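Local structure of homoserine dehydrogenase (Thermoplasma acidophilum, 3ING) at residues A25-R30 and L52-I57; V154-I159 and V222-G227; G286-I289 and G295-N298. The protein probably catalyses the NADP-dependent interconversion of aspartate semialdehyde and homoserine on the way to threonine and methionine, and holds NADPH in this crystal. One frame throughout, in Å; residues are numbered along the deposited sequence.

Contact 1. Residues A25-R30 and L52-I57; sequences ASNRRR and LDISSI
Arg-28 and Asn-27, late in helix 14-29, make a small van der Waals contact with Ser-55 and Ile-54 in the first turn of helix 54-64, partly buried and well away from the centre of the chain. The two segments bury 94 Å² between them, counting both sides. On the outer side, the long side chain of Arg-28 does the reaching: CG sits beside the backbone N (chi1 -70°), and from there the chain runs extended to NE. The serine hydroxyl then lies at the edge of the guanidinium, near its plane, with NH2 3.6 Å from Ser-55 OG; Ser-55 CB is almost as near to the same nitrogen. NE meanwhile forms a salt bridge to Asp-24, one turn back on its own helix, which steadies the guanidinium as it passes the serine. Deeper in, Asn-27 and Ile-54 cross at about a right angle, and ND2 of Asn-27 is 4.1 Å from CD1 of Ile-54. That amide nitrogen donates to Ile-35 O; the isoleucine methyl only packs beside it. Both helices belong to the Rossmann-type NAD-binding domain: helix 14-29 follows the first strand, and the chain then runs through strands 34-41 and 46-48 before helix 54-64 begins. Ile-54 fills the angle between these elements, its side chain also lying on Leu-20 and Ile-23 of the first helix and on Val-37 of strand 34-41. Just before it, Asp-53 is the N-cap of helix 54-64. Its OD1 accepts from Ser-56 N at 3.1 Å, the donor coming from well above the carboxylate plane. Arg-28 NH2 is 5.8 Å from Asp-53 OD1, too far to pair, though the opposite charges may attract weakly.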
loop_
_atom_site.group_PDB
_atom_site.type_symbol
_atom_site.label_atom_id
_atom_site.label_comp_id
_atom_site.label_asym_id
_atom_site.label_seq_id
_atom_site.Cartn_x
_atom_site.Cartn_y
_atom_site.Cartn_z
ATOM N N ALA A 25 3.205 2.607 23.094
ATOM C CA ALA A 25 3.085 3.990 22.621
ATOM C C ALA A 25 1.693 4.181 22.070
ATOM O O ALA A 25 1.064 5.196 22.300
ATOM C CB ALA A 25 4.154 4.291 21.562
ATOM N N SER A 26 1.201 3.163 21.387
ATOM C CA SER A 26 -0.123 3.215 20.783
ATOM C C SER A 26 -1.220 3.326 21.800
ATOM O O SER A 26 -2.138 4.128 21.656
ATOM C CB SER A 26 -0.372 1.967 19.959
ATOM O OG SER A 26 -1.736 1.925 19.567
ATOM N N ASN A 27 -1.142 2.481 22.818
ATOM C CA ASN A 27 -2.113 2.500 23.881
ATOM C C ASN A 27 -2.141 3.869 24.558
ATOM O O ASN A 27 -3.191 4.311 24.991
ATOM C CB ASN A 27 -1.819 1.390 24.913
ATOM C CG ASN A 27 -2.125 -0.021 24.378
ATOM O OD1 ASN A 27 -2.796 -0.194 23.347
ATOM N ND2 ASN A 27 -1.625 -1.032 25.086
ATOM N N ARG A 28 -0.986 4.527 24.661
ATOM C CA ARG A 28 -0.904 5.822 25.342
ATOM C C ARG A 28 -1.549 6.985 24.565
ATOM O O ARG A 28 -1.881 7.995 25.151
ATOM C CB ARG A 28 0.548 6.139 25.681
ATOM C CG ARG A 28 1.086 5.255 26.762
ATOM C CD ARG A 28 2.583 5.454 26.962
ATOM N NE ARG A 28 3.141 4.372 27.773
ATOM C CZ ARG A 28 3.090 4.307 29.101
ATOM N NH1 ARG A 28 2.525 5.279 29.809
ATOM N NH2 ARG A 28 3.619 3.264 29.734
ATOM N N ARG A 29 -1.730 6.833 23.261
ATOM C CA ARG A 29 -2.425 7.824 22.444
ATOM C C ARG A 29 -3.910 7.675 22.626
ATOM O O ARG A 29 -4.625 8.668 22.729
ATOM C CB ARG A 29 -2.130 7.612 20.971
ATOM C CG ARG A 29 -0.732 7.950 20.560
ATOM C CD ARG A 29 -0.412 7.272 19.247
ATOM N NE ARG A 29 -1.419 7.529 18.211
ATOM C CZ ARG A 29 -1.455 6.921 17.023
ATOM N NH1 ARG A 29 -0.547 6.005 16.698
ATOM N NH2 ARG A 29 -2.408 7.227 16.148
ATOM N N ARG A 30 -4.363 6.418 22.604
ATOM C CA ARG A 30 -5.765 6.010 22.886
ATOM C C ARG A 30 -6.862 6.808 22.176
ATOM O O ARG A 30 -7.943 6.273 21.923
ATOM C CB ARG A 30 -6.041 5.942 24.420
ATOM C CG ARG A 30 -5.721 7.179 25.284
ATOM C CD ARG A 30 -6.744 8.294 25.092
ATOM N N LEU A 52 -1.155 -7.058 32.313
ATOM C CA LEU A 52 0.310 -7.114 32.268
ATOM C C LEU A 52 0.812 -5.699 32.000
ATOM O O LEU A 52 0.267 -4.981 31.130
ATOM C CB LEU A 52 0.833 -8.054 31.171
ATOM C CG LEU A 52 0.826 -9.594 31.332
ATOM C CD1 LEU A 52 1.546 -10.305 30.178
ATOM C CD2 LEU A 52 1.458 -10.025 32.624
ATOM N N ASP A 53 1.885 -5.318 32.688
ATOM C CA ASP A 53 2.436 -3.968 32.568
ATOM C C ASP A 53 3.572 -3.963 31.555
ATOM O O ASP A 53 4.719 -4.293 31.868
ATOM C CB ASP A 53 2.862 -3.503 33.948
ATOM C CG ASP A 53 3.423 -2.099 33.946
ATOM O OD1 ASP A 53 3.834 -1.578 32.895
ATOM O OD2 ASP A 53 3.500 -1.528 35.032
ATOM N N ILE A 54 3.250 -3.526 30.332
ATOM C CA ILE A 54 4.159 -3.635 29.201
ATOM C C ILE A 54 5.431 -2.845 29.383
ATOM O O ILE A 54 6.508 -3.358 29.108
ATOM C CB ILE A 54 3.466 -3.193 27.855
ATOM C CG1 ILE A 54 2.296 -4.122 27.506
ATOM C CG2 ILE A 54 4.455 -3.168 26.735
ATOM C CD1 ILE A 54 1.334 -3.529 26.401
ATOM N N SER A 55 5.332 -1.601 29.832
ATOM C CA SER A 55 6.552 -0.804 29.994
ATOM C C SER A 55 7.430 -1.427 31.058
ATOM O O SER A 55 8.638 -1.374 30.962
ATOM C CB SER A 55 6.242 0.660 30.310
ATOM O OG SER A 55 5.522 0.741 31.483
ATOM N N SER A 56 6.821 -2.031 32.068
ATOM C CA SER A 56 7.598 -2.707 33.073
ATOM C C SER A 56 8.303 -3.935 32.494
ATOM O O SER A 56 9.452 -4.217 32.822
ATOM C CB SER A 56 6.733 -3.105 34.242
ATOM O OG SER A 56 7.562 -3.344 35.322
ATOM N N ILE A 57 7.627 -4.661 31.618
ATOM C CA ILE A 57 8.234 -5.815 30.970
ATOM C C ILE A 57 9.363 -5.374 30.044
ATOM O O ILE A 57 10.414 -6.006 29.992
ATOM C CB ILE A 57 7.185 -6.641 30.195
ATOM C CG1 ILE A 57 6.253 -7.349 31.209
ATOM C CG2 ILE A 57 7.870 -7.624 29.265
ATOM C CD1 ILE A 57 4.999 -7.942 30.616
#

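Contact 2. Residues V154-I159 and V222-G227; sequences VLDYSI and VNHIFG. With EDO (1,2-ethanediol), chain G; EDO (1,2-ethanediol), chain I.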
loop_
_atom_site.group_PDB
_atom_site.type_symbol
_atom_site.label_atom_id
_atom_site.label_comp_id
_atom_site.label_asym_id
_atom_site.label_seq_id
_atom_site.Cartn_x
_atom_site.Cartn_y
_atom_site.Cartn_z
ATOM N N VAL A 154 -0.574 -4.215 0.775
ATOM C CA VAL A 154 -0.729 -3.574 -0.561
ATOM C C VAL A 154 -1.431 -4.535 -1.519
ATOM O O VAL A 154 -2.372 -4.178 -2.257
ATOM C CB VAL A 154 0.630 -3.161 -1.105
ATOM C CG1 VAL A 154 0.554 -2.701 -2.581
ATOM C CG2 VAL A 154 1.253 -2.074 -0.182
ATOM N N LEU A 155 -0.952 -5.767 -1.514
ATOM C CA LEU A 155 -1.528 -6.810 -2.373
ATOM C C LEU A 155 -2.953 -7.104 -1.945
ATOM O O LEU A 155 -3.807 -7.326 -2.806
ATOM C CB LEU A 155 -0.674 -8.080 -2.350
ATOM C CG LEU A 155 0.726 -8.061 -2.967
ATOM C CD1 LEU A 155 1.415 -9.343 -2.715
ATOM C CD2 LEU A 155 0.664 -7.797 -4.443
ATOM N N ASP A 156 -3.245 -7.061 -0.638
ATOM C CA ASP A 156 -4.603 -7.341 -0.147
ATOM C C ASP A 156 -5.600 -6.190 -0.333
ATOM O O ASP A 156 -6.768 -6.421 -0.541
ATOM C CB ASP A 156 -4.604 -7.675 1.361
ATOM C CG ASP A 156 -4.025 -9.052 1.681
ATOM O OD1 ASP A 156 -3.904 -9.852 0.752
ATOM O OD2 ASP A 156 -3.704 -9.321 2.869
ATOM N N TYR A 157 -5.167 -4.946 -0.174
ATOM C CA TYR A 157 -6.134 -3.847 -0.141
ATOM C C TYR A 157 -5.942 -2.696 -1.113
ATOM O O TYR A 157 -6.779 -1.788 -1.129
ATOM C CB TYR A 157 -6.155 -3.260 1.288
ATOM C CG TYR A 157 -6.449 -4.301 2.328
ATOM C CD1 TYR A 157 -7.725 -4.854 2.437
ATOM C CD2 TYR A 157 -5.454 -4.793 3.156
ATOM C CE1 TYR A 157 -7.984 -5.836 3.349
ATOM C CE2 TYR A 157 -5.714 -5.777 4.061
ATOM C CZ TYR A 157 -6.985 -6.273 4.175
ATOM O OH TYR A 157 -7.280 -7.269 5.098
ATOM N N SER A 158 -4.852 -2.699 -1.883
ATOM C CA SER A 158 -4.556 -1.598 -2.804
ATOM C C SER A 158 -4.697 -1.947 -4.285
ATOM O O SER A 158 -4.880 -1.050 -5.095
ATOM C CB SER A 158 -3.143 -1.074 -2.574
ATOM O OG SER A 158 -3.008 -0.393 -1.330
ATOM N N ILE A 159 -4.618 -3.223 -4.649
ATOM C CA ILE A 159 -4.737 -3.644 -6.065
ATOM C C ILE A 159 -5.725 -4.802 -6.261
ATOM O O ILE A 159 -5.506 -5.733 -7.030
ATOM C CB ILE A 159 -3.354 -4.001 -6.652
ATOM C CG1 ILE A 159 -2.707 -5.163 -5.860
ATOM C CG2 ILE A 159 -2.463 -2.828 -6.605
ATOM C CD1 ILE A 159 -1.447 -5.719 -6.512
ATOM N N VAL A 222 5.445 -16.543 -3.713
ATOM C CA VAL A 222 4.847 -17.328 -4.799
ATOM C C VAL A 222 3.535 -17.957 -4.323
ATOM O O VAL A 222 2.543 -17.919 -5.036
ATOM C CB VAL A 222 5.826 -18.370 -5.414
ATOM C CG1 VAL A 222 6.058 -19.604 -4.462
ATOM C CG2 VAL A 222 5.319 -18.820 -6.839
ATOM N N ASN A 223 3.496 -18.498 -3.099
ATOM C CA ASN A 223 2.242 -19.114 -2.580
ATOM C C ASN A 223 1.141 -18.066 -2.367
ATOM O O ASN A 223 -0.013 -18.283 -2.695
ATOM C CB ASN A 223 2.486 -19.891 -1.273
ATOM C CG ASN A 223 3.366 -21.097 -1.458
ATOM O OD1 ASN A 223 3.602 -21.551 -2.584
ATOM N ND2 ASN A 223 3.784 -21.688 -0.337
ATOM N N HIS A 224 1.497 -16.925 -1.793
ATOM C CA HIS A 224 0.541 -15.843 -1.665
ATOM C C HIS A 224 -0.024 -15.349 -3.022
ATOM O O HIS A 224 -1.207 -15.238 -3.188
ATOM C CB HIS A 224 1.164 -14.630 -1.001
ATOM C CG HIS A 224 0.177 -13.542 -0.746
ATOM N ND1 HIS A 224 -0.416 -13.358 0.484
ATOM C CD2 HIS A 224 -0.360 -12.606 -1.562
ATOM C CE1 HIS A 224 -1.261 -12.343 0.420
ATOM N NE2 HIS A 224 -1.256 -11.878 -0.810
ATOM N N ILE A 225 0.843 -15.021 -3.966
ATOM C CA ILE A 225 0.417 -14.396 -5.187
ATOM C C ILE A 225 -0.230 -15.403 -6.110
ATOM O O ILE A 225 -1.294 -15.089 -6.685
ATOM C CB ILE A 225 1.572 -13.719 -5.895
ATOM C CG1 ILE A 225 2.111 -12.593 -5.000
ATOM C CG2 ILE A 225 1.123 -13.205 -7.283
ATOM C CD1 ILE A 225 3.435 -11.981 -5.439
ATOM N N PHE A 226 0.392 -16.581 -6.292
ATOM C CA PHE A 226 -0.141 -17.524 -7.283
ATOM C C PHE A 226 -0.936 -18.696 -6.736
ATOM O O PHE A 226 -1.412 -19.531 -7.494
ATOM C CB PHE A 226 0.991 -17.984 -8.196
ATOM C CG PHE A 226 1.557 -16.855 -9.031
ATOM C CD1 PHE A 226 0.809 -16.301 -10.046
ATOM C CD2 PHE A 226 2.802 -16.325 -8.759
ATOM C CE1 PHE A 226 1.304 -15.250 -10.800
ATOM C CE2 PHE A 226 3.304 -15.276 -9.523
ATOM C CZ PHE A 226 2.547 -14.748 -10.536
ATOM N N GLY A 227 -1.128 -18.748 -5.428
ATOM C CA GLY A 227 -1.992 -19.766 -4.864
ATOM C C GLY A 227 -1.409 -21.160 -4.844
ATOM O O GLY A 227 -2.144 -22.140 -4.772
HETATM C C1 EDO G . -3.020 -12.435 4.205
HETATM O O1 EDO G . -2.277 -11.394 3.576
HETATM C C2 EDO G . -3.937 -13.126 3.184
HETATM O O2 EDO G . -4.414 -12.266 2.115
HETATM C C1 EDO I . -2.941 -13.237 -9.354
HETATM O O1 EDO I . -1.841 -13.765 -10.144
HETATM C C2 EDO I . -2.554 -12.121 -8.374
HETATM O O2 EDO I . -2.528 -12.474 -6.943
HETATM O O HOH W 1 -3.468 -10.467 -1.843
#
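His-224 and Leu-155 face each other where helices 152-157 and 212-226 lie side by side on one face of the antiparallel sheet of the second domain, with Leu-155 and Ile-225 both packed on Val-164 of strand 164-170. Starting at CB of His-224, the first torsion sets CG anti to the backbone N (chi1 -175°), and the ring is carried across to the other helix. CD2 then comes 3.9 Å from CD1 of Leu-155, the two side chains sliding past each other in opposite directions. The same methyl packs against CG1 of Ile-225, whose side chain crosses that of the leucine at about a right angle. On the far side of the imidazole, ND1 is hydrogen-bonded to Tyr-141 OH, which fixes the rotation of the ring. CE1 points to O1 of a 1,2-ethanediol, 3.4 Å away and probably from the crystallisation liquor, and Asp-156 OD1 lies 3.6 Å from CE1 at the same edge, near the ring plane. The diol gives one hydroxyl to each Asp-156 oxygen, while OD2 also pairs with Arg-140. At the tip, NE2 meets a water at 2.8 Å, and this water donates to Asp-156 OD1 at 2.7 Å.

Contact 3. Residues G286-I289 and G295-N298; sequences GYQI and GTVN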
loop_
_atom_site.group_PDB
_atom_site.type_symbol
_atom_site.label_atom_id
_atom_site.label_comp_id
_atom_site.label_asym_id
_atom_site.label_seq_id
_atom_site.Cartn_x
_atom_site.Cartn_y
_atom_site.Cartn_z
ATOM N N GLY A 286 12.783 -2.964 -1.007
ATOM C CA GLY A 286 11.721 -2.533 -1.910
ATOM C C GLY A 286 11.482 -3.515 -3.017
ATOM O O GLY A 286 12.227 -4.475 -3.170
ATOM N N TYR A 287 10.424 -3.264 -3.775
ATOM C CA TYR A 287 10.003 -4.135 -4.828
ATOM C C TYR A 287 9.146 -3.434 -5.902
ATOM O O TYR A 287 8.737 -2.256 -5.782
ATOM C CB TYR A 287 9.197 -5.307 -4.235
ATOM C CG TYR A 287 7.893 -4.846 -3.592
ATOM C CD1 TYR A 287 6.761 -4.671 -4.338
ATOM C CD2 TYR A 287 7.824 -4.562 -2.243
ATOM C CE1 TYR A 287 5.548 -4.223 -3.763
ATOM C CE2 TYR A 287 6.638 -4.110 -1.669
ATOM C CZ TYR A 287 5.500 -3.953 -2.435
ATOM O OH TYR A 287 4.295 -3.516 -1.848
ATOM N N GLN A 288 8.819 -4.199 -6.930
ATOM C CA GLN A 288 8.004 -3.730 -8.016
ATOM C C GLN A 288 6.982 -4.829 -8.312
ATOM O O GLN A 288 7.375 -5.990 -8.441
ATOM C CB GLN A 288 8.894 -3.465 -9.236
ATOM C CG GLN A 288 8.178 -2.993 -10.464
ATOM C CD GLN A 288 9.108 -2.648 -11.612
ATOM O OE1 GLN A 288 9.537 -3.525 -12.374
ATOM N NE2 GLN A 288 9.359 -1.362 -11.800
ATOM N N ILE A 289 5.693 -4.484 -8.411
ATOM C CA ILE A 289 4.722 -5.452 -8.851
ATOM C C ILE A 289 4.096 -4.978 -10.144
ATOM O O ILE A 289 3.538 -3.889 -10.235
ATOM C CB ILE A 289 3.587 -5.743 -7.845
ATOM C CG1 ILE A 289 3.143 -4.471 -7.139
ATOM C CG2 ILE A 289 3.991 -6.866 -6.883
ATOM C CD1 ILE A 289 1.858 -4.645 -6.420
ATOM N N GLY A 295 -1.467 -0.994 -13.125
ATOM C CA GLY A 295 -0.136 -0.643 -13.608
ATOM C C GLY A 295 0.993 -1.404 -12.949
ATOM O O GLY A 295 0.802 -2.536 -12.467
ATOM N N THR A 296 2.177 -0.781 -12.949
ATOM C CA THR A 296 3.336 -1.335 -12.293
ATOM C C THR A 296 3.666 -0.407 -11.154
ATOM O O THR A 296 3.959 0.786 -11.357
ATOM C CB THR A 296 4.541 -1.498 -13.240
ATOM O OG1 THR A 296 4.197 -2.458 -14.222
ATOM C CG2 THR A 296 5.834 -1.966 -12.492
ATOM N N VAL A 297 3.618 -0.985 -9.965
ATOM C CA VAL A 297 3.744 -0.252 -8.726
ATOM C C VAL A 297 5.054 -0.555 -8.047
ATOM O O VAL A 297 5.463 -1.719 -7.959
ATOM C CB VAL A 297 2.544 -0.548 -7.749
ATOM C CG1 VAL A 297 2.768 0.164 -6.408
ATOM C CG2 VAL A 297 1.189 -0.129 -8.395
ATOM N N ASN A 298 5.723 0.505 -7.590
ATOM C CA ASN A 298 6.989 0.407 -6.898
ATOM C C ASN A 298 6.834 0.837 -5.446
ATOM O O ASN A 298 6.225 1.844 -5.173
ATOM C CB ASN A 298 8.058 1.275 -7.566
ATOM C CG ASN A 298 8.024 1.189 -9.081
ATOM O OD1 ASN A 298 8.100 0.099 -9.651
ATOM N ND2 ASN A 298 7.927 2.349 -9.746
#
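Ile-289 and Val-297 form a hydrogen-bonded antiparallel pair: Ile-289 N donates to Val-297 O at 2.8 Å, and Val-297 N returns the bond to Ile-289 O at 2.9 Å. Next along, Gln-288 and Asn-298 are a non-hydrogen-bonded pair, where the strands touch through CA-H...O contacts such as Asn-298 CA to Tyr-287 O at 3.4 Å. These strands are the two arms of a beta hairpin at one edge of the chain's five-stranded antiparallel sheet. The ladder does not stop there, because Val-297 and Asn-298 pair with a strand of the second subunit and the sheet runs on across the dimer interface.

Among the side chains, one polar link joins the arms. In the Gln-288 conformer described here, one of two modelled, CG is anti to the backbone N (chi1 179°) and the chain stretches out beside Asn-298, pointing the same way. Its NE2 donates to Asn-298 OD1 at 2.9 Å, nearly in the glutamine amide plane, with the two amide planes 39° apart. Asn-298 ND2 is bonded in turn to Ser-300 OG of the second subunit. A leucine in place of Asn-298 would probably leave Gln-288 NE2 without its acceptor in this conformer and Ser-300 of the second subunit without this partner.

Apolar contacts use both faces. Alongside Asn-298, the methyl CG2 of Thr-296 lies beside the Gln-288 chain; the closeness of that approach is doubtful, since the glutamine is modelled twice. Ile-302 of the second subunit packs on all three side chains. On the reverse face Ile-289, also modelled twice, lies alongside Val-297, its CG1 4.0 Å from Val-297 CB, and Tyr-287 packs its ring against that of Phe-167.

Contact 1 stands apart in the nucleotide-binding domain, its centre about 33 Å from that of contact 2 and about 36 Å from that of contact 3. Ile-54 brings it toward the cofactor site, but its side chain stays about 9 Å from that of Thr-12, an NADPH-binding residue. Contacts 2 and 3 have centres about 12 Å apart and touch: helix 152-157 lies on strand 286-291, where Val-154 CG2 packs 3.8 Å from Tyr-287 OH, a hydroxyl hydrogen-bonded to Pro-150 O. Both reach the second subunit. The Tyr-287 side chain is about 7 Å from the bound sodium ion and about 13 Å from NADPH, and that of His-224 is about 10 Å from Lys-217, the predicted proton donor.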